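Local coordinates for protein yhhW (Escherichia coli, PDB 1TQ5), which has quercetin 2,3-dioxygenase activity in vitro as a metal-dependent, two-domain cupin of the pirin family, although its physiological role is unknown, at residues R5-G11 / Y29-F34; V47-Q52 / N105-R111; L167-S173 / I215-S221. All blocks are in the same frame, centred on the assembly; numbering follows the deposited sequence.

Interaction 1 of 3, residues R5-G11 / Y29-F34; sequences RKANERG and YYDPNF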
loop_
_atom_site.group_PDB
_atom_site.type_symbol
_atom_site.label_atom_id
_atom_site.label_comp_id
_atom_site.label_asym_id
_atom_site.label_seq_id
_atom_site.Cartn_x
_atom_site.Cartn_y
_atom_site.Cartn_z
ATOM N N ARG A 5 -0.045 -6.655 13.234
ATOM C CA ARG A 5 -1.418 -6.293 12.917
ATOM C C ARG A 5 -1.986 -7.509 12.182
ATOM O O ARG A 5 -1.825 -7.634 10.970
ATOM C CB ARG A 5 -1.436 -5.062 12.009
ATOM C CG ARG A 5 -2.801 -4.679 11.467
ATOM C CD ARG A 5 -3.810 -4.512 12.581
ATOM N NE ARG A 5 -4.955 -3.706 12.165
ATOM C CZ ARG A 5 -6.092 -3.640 12.846
ATOM N NH1 ARG A 5 -6.228 -4.339 13.963
ATOM N NH2 ARG A 5 -7.080 -2.864 12.427
ATOM N N LYS A 6 -2.635 -8.407 12.919
ATOM C CA LYS A 6 -3.191 -9.622 12.331
ATOM C C LYS A 6 -4.231 -9.370 11.259
ATOM O O LYS A 6 -5.088 -8.500 11.402
ATOM C CB LYS A 6 -3.806 -10.518 13.411
ATOM C CG LYS A 6 -2.792 -11.214 14.309
ATOM C CD LYS A 6 -3.490 -12.208 15.230
ATOM C CE LYS A 6 -2.509 -12.911 16.159
ATOM N NZ LYS A 6 -1.882 -11.972 17.128
ATOM N N ALA A 7 -4.161 -10.153 10.189
ATOM C CA ALA A 7 -5.097 -10.028 9.082
ATOM C C ALA A 7 -6.560 -10.193 9.504
ATOM O O ALA A 7 -7.421 -9.449 9.041
ATOM C CB ALA A 7 -4.757 -11.041 7.995
ATOM N N ASN A 8 -6.835 -11.152 10.388
ATOM C CA ASN A 8 -8.204 -11.416 10.834
ATOM C C ASN A 8 -8.772 -10.386 11.810
ATOM O O ASN A 8 -9.968 -10.374 12.079
ATOM C CB ASN A 8 -8.297 -12.810 11.467
ATOM C CG ASN A 8 -7.449 -12.939 12.719
ATOM O OD1 ASN A 8 -6.234 -12.753 12.677
ATOM N ND2 ASN A 8 -8.086 -13.258 13.839
ATOM N N GLU A 9 -7.922 -9.525 12.346
ATOM C CA GLU A 9 -8.401 -8.507 13.271
ATOM C C GLU A 9 -8.589 -7.151 12.599
ATOM O O GLU A 9 -8.900 -6.160 13.254
ATOM C CB GLU A 9 -7.452 -8.403 14.459
ATOM C CG GLU A 9 -7.524 -9.638 15.343
ATOM C CD GLU A 9 -6.548 -9.598 16.496
ATOM O OE1 GLU A 9 -6.617 -10.505 17.358
ATOM O OE2 GLU A 9 -5.717 -8.666 16.537
ATOM N N ARG A 10 -8.405 -7.116 11.285
ATOM C CA ARG A 10 -8.577 -5.881 10.524
ATOM C C ARG A 10 -10.053 -5.519 10.473
ATOM O O ARG A 10 -10.908 -6.383 10.635
ATOM C CB ARG A 10 -8.072 -6.056 9.090
ATOM C CG ARG A 10 -6.564 -6.024 8.935
ATOM C CD ARG A 10 -6.188 -6.276 7.483
ATOM N NE ARG A 10 -6.689 -7.573 7.030
ATOM C CZ ARG A 10 -6.614 -8.012 5.778
ATOM N NH1 ARG A 10 -6.059 -7.256 4.838
ATOM N NH2 ARG A 10 -7.091 -9.212 5.469
ATOM N N GLY A 11 -10.348 -4.239 10.259
ATOM C CA GLY A 11 -11.732 -3.814 10.155
ATOM C C GLY A 11 -12.256 -4.485 8.904
ATOM O O GLY A 11 -11.488 -4.752 7.990
ATOM N N TYR A 29 -15.038 2.861 10.582
ATOM C CA TYR A 29 -14.296 1.874 11.362
ATOM C C TYR A 29 -13.234 2.594 12.185
ATOM O O TYR A 29 -12.509 3.441 11.670
ATOM C CB TYR A 29 -13.643 0.849 10.430
ATOM C CG TYR A 29 -12.590 -0.010 11.094
ATOM C CD1 TYR A 29 -12.922 -0.909 12.115
ATOM C CD2 TYR A 29 -11.255 0.079 10.699
ATOM C CE1 TYR A 29 -11.940 -1.700 12.726
ATOM C CE2 TYR A 29 -10.271 -0.703 11.297
ATOM C CZ TYR A 29 -10.613 -1.589 12.305
ATOM O OH TYR A 29 -9.624 -2.353 12.879
ATOM N N TYR A 30 -13.142 2.256 13.467
ATOM C CA TYR A 30 -12.167 2.902 14.345
ATOM C C TYR A 30 -11.377 1.902 15.174
ATOM O O TYR A 30 -11.955 1.057 15.851
ATOM C CB TYR A 30 -12.887 3.874 15.292
ATOM C CG TYR A 30 -11.975 4.676 16.200
ATOM C CD1 TYR A 30 -11.631 5.991 15.887
ATOM C CD2 TYR A 30 -11.463 4.122 17.376
ATOM C CE1 TYR A 30 -10.803 6.737 16.721
ATOM C CE2 TYR A 30 -10.632 4.857 18.218
ATOM C CZ TYR A 30 -10.309 6.165 17.885
ATOM O OH TYR A 30 -9.499 6.900 18.714
ATOM N N ASP A 31 -10.053 1.996 15.111
ATOM C CA ASP A 31 -9.187 1.127 15.898
ATOM C C ASP A 31 -8.328 2.053 16.761
ATOM O O ASP A 31 -7.539 2.842 16.242
ATOM C CB ASP A 31 -8.288 0.271 15.003
ATOM C CG ASP A 31 -7.478 -0.744 15.797
ATOM O OD1 ASP A 31 -7.966 -1.873 16.015
ATOM O OD2 ASP A 31 -6.359 -0.406 16.225
ATOM N N PRO A 32 -8.472 1.961 18.093
ATOM C CA PRO A 32 -7.731 2.781 19.060
ATOM C C PRO A 32 -6.206 2.729 18.967
ATOM O O PRO A 32 -5.528 3.708 19.286
ATOM C CB PRO A 32 -8.254 2.277 20.406
ATOM C CG PRO A 32 -8.561 0.836 20.125
ATOM C CD PRO A 32 -9.258 0.923 18.785
ATOM N N ASN A 33 -5.664 1.591 18.543
ATOM C CA ASN A 33 -4.217 1.447 18.415
ATOM C C ASN A 33 -3.748 1.822 17.012
ATOM O O ASN A 33 -2.849 2.648 16.845
ATOM C CB ASN A 33 -3.805 0.011 18.726
ATOM C CG ASN A 33 -4.174 -0.408 20.139
ATOM O OD1 ASN A 33 -4.602 -1.537 20.367
ATOM N ND2 ASN A 33 -4.002 0.503 21.095
ATOM N N PHE A 34 -4.357 1.209 16.005
ATOM C CA PHE A 34 -3.995 1.480 14.622
ATOM C C PHE A 34 -4.823 2.618 14.028
ATOM O O PHE A 34 -5.796 2.396 13.308
ATOM C CB PHE A 34 -4.139 0.201 13.782
ATOM C CG PHE A 34 -3.222 -0.911 14.222
ATOM C CD1 PHE A 34 -3.569 -1.738 15.286
ATOM C CD2 PHE A 34 -1.986 -1.097 13.604
ATOM C CE1 PHE A 34 -2.703 -2.731 15.732
ATOM C CE2 PHE A 34 -1.104 -2.089 14.042
ATOM C CZ PHE A 34 -1.466 -2.910 15.110
#

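Interaction 2 of 3, residues V47-Q52 / N105-R111; sequences VIEAGQ and NPSSTER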
loop_
_atom_site.group_PDB
_atom_site.type_symbol
_atom_site.label_atom_id
_atom_site.label_comp_id
_atom_site.label_asym_id
_atom_site.label_seq_id
_atom_site.Cartn_x
_atom_site.Cartn_y
_atom_site.Cartn_z
ATOM N N VAL A 47 -11.650 -6.213 -2.607
ATOM C CA VAL A 47 -12.011 -7.208 -3.605
ATOM C C VAL A 47 -13.313 -6.702 -4.209
ATOM O O VAL A 47 -14.325 -6.562 -3.508
ATOM C CB VAL A 47 -12.218 -8.588 -2.974
ATOM C CG1 VAL A 47 -12.867 -9.521 -3.971
ATOM C CG2 VAL A 47 -10.877 -9.146 -2.526
ATOM N N ILE A 48 -13.271 -6.424 -5.508
ATOM C CA ILE A 48 -14.410 -5.882 -6.229
ATOM C C ILE A 48 -14.993 -6.820 -7.281
ATOM O O ILE A 48 -14.270 -7.408 -8.078
ATOM C CB ILE A 48 -14.011 -4.555 -6.914
ATOM C CG1 ILE A 48 -13.548 -3.554 -5.850
ATOM C CG2 ILE A 48 -15.184 -3.992 -7.725
ATOM C CD1 ILE A 48 -13.056 -2.236 -6.421
ATOM N N GLU A 49 -16.319 -6.918 -7.275
ATOM C CA GLU A 49 -17.088 -7.753 -8.192
ATOM C C GLU A 49 -16.953 -7.280 -9.644
ATOM O O GLU A 49 -16.783 -6.095 -9.906
ATOM C CB GLU A 49 -18.558 -7.700 -7.761
ATOM C CG GLU A 49 -19.519 -8.565 -8.529
ATOM C CD GLU A 49 -20.951 -8.167 -8.235
ATOM O OE1 GLU A 49 -21.164 -7.517 -7.191
ATOM O OE2 GLU A 49 -21.857 -8.497 -9.031
ATOM N N ALA A 50 -17.039 -8.209 -10.587
ATOM C CA ALA A 50 -16.930 -7.859 -11.998
ATOM C C ALA A 50 -17.903 -6.740 -12.370
ATOM O O ALA A 50 -19.073 -6.766 -11.974
ATOM C CB ALA A 50 -17.200 -9.089 -12.866
ATOM N N GLY A 51 -17.407 -5.754 -13.114
ATOM C CA GLY A 51 -18.241 -4.649 -13.555
ATOM C C GLY A 51 -18.588 -3.591 -12.524
ATOM O O GLY A 51 -19.239 -2.605 -12.854
ATOM N N GLN A 52 -18.169 -3.788 -11.280
ATOM C CA GLN A 52 -18.455 -2.825 -10.223
ATOM C C GLN A 52 -17.256 -1.945 -9.907
ATOM O O GLN A 52 -16.155 -2.168 -10.415
ATOM C CB GLN A 52 -18.896 -3.549 -8.951
ATOM C CG GLN A 52 -20.380 -3.867 -8.908
ATOM C CD GLN A 52 -21.227 -2.643 -8.591
ATOM O OE1 GLN A 52 -22.455 -2.694 -8.656
ATOM N NE2 GLN A 52 -20.571 -1.538 -8.235
ATOM N N ASN A 105 -14.007 -2.274 -11.976
ATOM C CA ASN A 105 -13.526 -3.523 -12.534
ATOM C C ASN A 105 -14.129 -3.626 -13.928
ATOM O O ASN A 105 -15.331 -3.827 -14.073
ATOM C CB ASN A 105 -14.002 -4.685 -11.671
ATOM C CG ASN A 105 -13.522 -6.023 -12.179
ATOM O OD1 ASN A 105 -12.901 -6.117 -13.238
ATOM N ND2 ASN A 105 -13.812 -7.070 -11.427
ATOM N N PRO A 106 -13.304 -3.467 -14.976
ATOM C CA PRO A 106 -13.788 -3.543 -16.362
ATOM C C PRO A 106 -14.186 -4.949 -16.816
ATOM O O PRO A 106 -14.939 -5.114 -17.778
ATOM C CB PRO A 106 -12.616 -2.987 -17.163
ATOM C CG PRO A 106 -11.429 -3.443 -16.362
ATOM C CD PRO A 106 -11.869 -3.126 -14.942
ATOM N N SER A 107 -13.675 -5.963 -16.131
ATOM C CA SER A 107 -14.002 -7.332 -16.489
ATOM C C SER A 107 -15.492 -7.575 -16.274
ATOM O O SER A 107 -16.063 -7.141 -15.273
ATOM C CB SER A 107 -13.194 -8.306 -15.636
ATOM O OG SER A 107 -13.621 -9.635 -15.851
ATOM N N SER A 108 -16.123 -8.264 -17.216
ATOM C CA SER A 108 -17.543 -8.554 -17.099
ATOM C C SER A 108 -17.734 -9.925 -16.471
ATOM O O SER A 108 -18.864 -10.370 -16.279
ATOM C CB SER A 108 -18.215 -8.526 -18.477
ATOM O OG SER A 108 -17.751 -9.586 -19.301
ATOM N N THR A 109 -16.629 -10.589 -16.135
ATOM C CA THR A 109 -16.716 -11.922 -15.557
ATOM C C THR A 109 -15.635 -12.286 -14.537
ATOM O O THR A 109 -15.679 -13.365 -13.949
ATOM C CB THR A 109 -16.694 -12.978 -16.677
ATOM O OG1 THR A 109 -16.847 -14.286 -16.114
ATOM C CG2 THR A 109 -15.375 -12.906 -17.444
ATOM N N GLU A 110 -14.670 -11.397 -14.316
ATOM C CA GLU A 110 -13.584 -11.684 -13.377
ATOM C C GLU A 110 -13.483 -10.631 -12.270
ATOM O O GLU A 110 -13.650 -9.440 -12.526
ATOM C CB GLU A 110 -12.266 -11.761 -14.147
ATOM C CG GLU A 110 -11.116 -12.399 -13.390
ATOM C CD GLU A 110 -9.839 -12.429 -14.208
ATOM O OE1 GLU A 110 -9.877 -12.954 -15.343
ATOM O OE2 GLU A 110 -8.802 -11.931 -13.716
ATOM N N ARG A 111 -13.205 -11.073 -11.044
ATOM C CA ARG A 111 -13.102 -10.153 -9.914
ATOM C C ARG A 111 -11.806 -9.351 -9.899
ATOM O O ARG A 111 -10.841 -9.667 -10.609
ATOM C CB ARG A 111 -13.225 -10.909 -8.587
ATOM C CG ARG A 111 -12.028 -11.771 -8.249
ATOM C CD ARG A 111 -12.131 -12.342 -6.834
ATOM N NE ARG A 111 -10.936 -13.108 -6.501
ATOM C CZ ARG A 111 -10.629 -13.544 -5.285
ATOM N NH1 ARG A 111 -9.515 -14.240 -5.101
ATOM N NH2 ARG A 111 -11.425 -13.285 -4.257
#

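Interaction 3 of 3, residues L167-S173 / I215-S221; sequences LLKDEQS and IHADSDS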
loop_
_atom_site.group_PDB
_atom_site.type_symbol
_atom_site.label_atom_id
_atom_site.label_comp_id
_atom_site.label_asym_id
_atom_site.label_seq_id
_atom_site.Cartn_x
_atom_site.Cartn_y
_atom_site.Cartn_z
ATOM N N LEU A 167 10.786 -12.549 -2.081
ATOM C CA LEU A 167 11.771 -13.441 -1.477
ATOM C C LEU A 167 11.440 -14.907 -1.696
ATOM O O LEU A 167 10.303 -15.332 -1.515
ATOM C CB LEU A 167 11.878 -13.185 0.030
ATOM C CG LEU A 167 12.384 -11.826 0.511
ATOM C CD1 LEU A 167 12.351 -11.800 2.025
ATOM C CD2 LEU A 167 13.797 -11.578 0.010
ATOM N N LEU A 168 12.447 -15.676 -2.087
ATOM C CA LEU A 168 12.273 -17.105 -2.301
ATOM C C LEU A 168 12.370 -17.779 -0.940
ATOM O O LEU A 168 12.842 -17.178 0.025
ATOM C CB LEU A 168 13.372 -17.638 -3.225
ATOM C CG LEU A 168 13.360 -17.090 -4.653
ATOM C CD1 LEU A 168 14.636 -17.501 -5.373
ATOM C CD2 LEU A 168 12.125 -17.598 -5.383
ATOM N N LYS A 169 11.923 -19.025 -0.862
ATOM C CA LYS A 169 11.974 -19.770 0.386
ATOM C C LYS A 169 13.412 -19.815 0.905
ATOM O O LYS A 169 14.357 -19.936 0.126
ATOM C CB LYS A 169 11.449 -21.189 0.161
ATOM C CG LYS A 169 11.339 -22.031 1.420
ATOM C CD LYS A 169 10.750 -23.396 1.106
ATOM C CE LYS A 169 10.554 -24.222 2.371
ATOM N NZ LYS A 169 10.031 -25.587 2.067
ATOM N N ASP A 170 13.567 -19.701 2.220
ATOM C CA ASP A 170 14.880 -19.725 2.865
ATOM C C ASP A 170 15.785 -18.538 2.536
ATOM O O ASP A 170 16.964 -18.533 2.898
ATOM C CB ASP A 170 15.612 -21.029 2.533
ATOM C CG ASP A 170 15.080 -22.217 3.318
ATOM O OD1 ASP A 170 13.880 -22.540 3.186
ATOM O OD2 ASP A 170 15.867 -22.830 4.072
ATOM N N GLU A 171 15.247 -17.536 1.852
ATOM C CA GLU A 171 16.030 -16.354 1.512
ATOM C C GLU A 171 15.998 -15.386 2.690
ATOM O O GLU A 171 15.116 -15.465 3.542
ATOM C CB GLU A 171 15.466 -15.680 0.257
ATOM C CG GLU A 171 16.131 -14.358 -0.100
ATOM C CD GLU A 171 15.684 -13.814 -1.448
ATOM O OE1 GLU A 171 16.115 -12.698 -1.812
ATOM O OE2 GLU A 171 14.906 -14.504 -2.145
ATOM N N GLN A 172 16.966 -14.481 2.743
ATOM C CA GLN A 172 17.034 -13.517 3.832
ATOM C C GLN A 172 17.766 -12.242 3.438
ATOM O O GLN A 172 18.724 -12.272 2.661
ATOM C CB GLN A 172 17.739 -14.139 5.034
ATOM C CG GLN A 172 19.081 -14.759 4.686
ATOM C CD GLN A 172 19.941 -15.005 5.902
ATOM O OE1 GLN A 172 20.349 -14.066 6.589
ATOM N NE2 GLN A 172 20.224 -16.275 6.181
ATOM N N SER A 173 17.311 -11.122 3.986
ATOM C CA SER A 173 17.932 -9.834 3.714
ATOM C C SER A 173 17.819 -8.907 4.912
ATOM O O SER A 173 17.283 -9.285 5.953
ATOM C CB SER A 173 17.304 -9.180 2.485
ATOM O OG SER A 173 17.759 -9.801 1.297
ATOM N N ILE A 215 14.740 -9.937 7.569
ATOM C CA ILE A 215 13.635 -10.680 7.015
ATOM C C ILE A 215 14.074 -12.056 6.526
ATOM O O ILE A 215 15.081 -12.190 5.830
ATOM C CB ILE A 215 13.003 -9.881 5.856
ATOM C CG1 ILE A 215 11.720 -10.551 5.376
ATOM C CG2 ILE A 215 13.999 -9.755 4.715
ATOM C CD1 ILE A 215 10.984 -9.726 4.316
ATOM N N HIS A 216 13.324 -13.077 6.923
ATOM C CA HIS A 216 13.592 -14.447 6.508
ATOM C C HIS A 216 12.299 -15.004 5.920
ATOM O O HIS A 216 11.240 -14.910 6.539
ATOM C CB HIS A 216 14.042 -15.297 7.703
ATOM C CG HIS A 216 14.243 -16.741 7.370
ATOM N ND1 HIS A 216 13.197 -17.635 7.272
ATOM C CD2 HIS A 216 15.365 -17.437 7.061
ATOM C CE1 HIS A 216 13.665 -18.820 6.919
ATOM N NE2 HIS A 216 14.978 -18.725 6.784
ATOM N N ALA A 217 12.380 -15.573 4.721
ATOM C CA ALA A 217 11.194 -16.129 4.071
ATOM C C ALA A 217 11.041 -17.623 4.346
ATOM O O ALA A 217 11.897 -18.425 3.971
ATOM C CB ALA A 217 11.259 -15.878 2.570
ATOM N N ASP A 218 9.940 -17.992 4.998
ATOM C CA ASP A 218 9.675 -19.386 5.329
ATOM C C ASP A 218 9.101 -20.115 4.111
ATOM O O ASP A 218 9.064 -21.346 4.061
ATOM C CB ASP A 218 8.708 -19.463 6.515
ATOM C CG ASP A 218 9.162 -18.608 7.692
ATOM O OD1 ASP A 218 10.312 -18.780 8.154
ATOM O OD2 ASP A 218 8.368 -17.761 8.157
ATOM N N SER A 219 8.650 -19.329 3.139
ATOM C CA SER A 219 8.107 -19.832 1.884
ATOM C C SER A 219 8.256 -18.675 0.904
ATOM O O SER A 219 8.540 -17.556 1.325
ATOM C CB SER A 219 6.631 -20.221 2.040
ATOM O OG SER A 219 5.842 -19.130 2.481
ATOM N N ASP A 220 8.101 -18.928 -0.393
ATOM C CA ASP A 220 8.218 -17.846 -1.366
ATOM C C ASP A 220 7.246 -16.771 -0.906
ATOM O O ASP A 220 6.079 -17.055 -0.651
ATOM C CB ASP A 220 7.832 -18.315 -2.772
ATOM C CG ASP A 220 8.676 -19.478 -3.251
ATOM O OD1 ASP A 220 9.919 -19.395 -3.143
ATOM O OD2 ASP A 220 8.096 -20.470 -3.745
ATOM N N SER A 221 7.719 -15.538 -0.798
ATOM C CA SER A 221 6.855 -14.471 -0.329
ATOM C C SER A 221 7.083 -13.158 -1.049
ATOM O O SER A 221 7.970 -13.032 -1.896
ATOM C CB SER A 221 7.088 -14.248 1.169
ATOM O OG SER A 221 7.000 -15.462 1.894
HETATM O O HOH W 1 17.259 -19.651 5.686
HETATM O O HOH W 2 15.666 -21.474 6.248
#

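Interaction 1 of 3, residues R5-G11 / Y29-F34
R5 meets Y29, D31 and F34 across two loops of the bicupin fold, at the place where the chain leaves strand 2-5, which pairs with strand 204-208 of the C-terminal half, and heads for strand 11-14 of the N-terminal sheet. The side chain of R5 carries most of the contact. Its CG stands anti to the backbone N (chi1 173°) and the chain bends at chi2, so that the methylene part runs over F34 before the guanidinium reaches the other partners. R5 CD sits 3.6 Å from the centroid of the F34 ring, almost on the ring normal, a CH-pi contact over the face. Beyond it the guanidinium lies flat on the same ring, with the planes 9° apart; R5 CZ is 4.5 Å from the centroid of F34 and 32° off the ring normal, so the cation-pi contact is off-centre. R5 NH2 donates to OH of Y29 at 2.6 Å, the acceptor lying near the guanidinium plane and the donor at the edge of the tyrosine ring. NH1 of R5 makes a long salt bridge to D31 OD1, while NE is taken by T23 O; these partners and the F34 face together fix the rotation of the group. Residues 7-9 then make a short 3-10 turn. The turn is tied off by R10, whose NE donates to A7 O at 2.8 Å, on a lone pair in the carbonyl plane, and whose NH1 is salt-bridged to D45. On the F34 side, D31 is held by an Asx motif in which OD2 accepts from F34 N through its anti lone pair. At the end of the first segment G11 CA lies 3.4 Å from the Y29 ring centroid, over the face, where a side chain would collide with CD2.

Interaction 2 of 3, residues V47-Q52 / N105-R111
With CG anti to the backbone N (chi1 -179°) and chi2 near zero, N105 turns its amide into the bend of segment 47-52, placing ND2 3.3 Å from A50 CA. The amide grips both segments. N105 ND2 donates to E110 O at 2.6 Å, on a lone pair in the carbonyl plane, and makes a weak, long bond to I48 O. OD1 in turn accepts from S107 N, the donor standing 44° out of the carbonyl plane, which closes an Asx turn. Backbone atoms complete the junction: N105 N donates to Q52 O at 2.7 Å, nearly straight at 168°, and G51 N makes a weak bond to N105 O. The methyl of A50 enters the curve of the opposite loop, CB lying 3.3 Å from S107 O and 3.6 Å from E110 O. S107 OG shapes that curve by accepting from the backbone N of both T109 and E110, an ST turn and ST motif. R111 leaves the curve with its chain extended from CG to NE and passes V47 at an oblique angle, R111 NH2 to V47 CG1 4.0 Å, while its NE is salt-bridged to E70. E49 to Q52 form a type II beta turn in which G51 has positive phi. The result is two interlocked connections of the N-terminal cupin beta-sandwich, each leading between its two sheets, near the metal-site residue E103, assigned by similarity.

Interaction 3 of 3, residues L167-S173 / I215-S221
Two tight connections of the C-terminal cupin beta-sandwich run side by side here, each joining a strand of one sheet to a strand of the other, with antiparallel pairing at both ends. L167 and S221 form a hydrogen-bonded pair, S221 N to L167 O being 2.7 Å; S173 and I215 form another. Between them, the type II turn L168-E171 is bound by A217, whose N donates to E171 O and whose O accepts from D170 N at 2.7 Å. E171 OE2 braces the turn from within, taking L168 N at 2.7 Å on its anti side, tilted out of the carboxylate plane. D220 OD1 receives K169 N from above the carboxylate plane. Inside, I215 CD1 meets L167 CD1 tip to tip at a tight 3.4 Å; the chi1 of I215 (-172°) swings CG1 away from the backbone N and carries CD1 there. Replacing I215 with an alanine would probably leave L167 CD1 without its apolar mate and open a gap beside L167. Two waters lie at the H216 ring edge, linking NE2 to D170 O and, weakly, to D170 OD2. Main-chain bonds thus set the register, while L167 and I215 bury apolar tips on one face and H216, on the other, is tied to D170 through water.

Overall arrangement
Along the chain the three contacts come in series, each closing before the next opens. Interactions 1 and 2 belong to the N-terminal cupin domain, their centres about 27 Å apart, and both border the sheet holding strands 11-14, 40-48 and 112-119. Interaction 3 belongs to the C-terminal cupin domain, about 26 Å from interaction 1 and about 32 Å from interaction 2, centre to centre; none touches another. Interactions 2 and 3 each join paired connections between the two sheets of a cupin, one in either domain. Interaction 1 follows strand 2-5, which extends the C-terminal domain's sheet, and so sits at one of the places where the chain passes between the two similar domains. The side chain of I48 in interaction 2 is about 9 Å from that of the metal-binding H57.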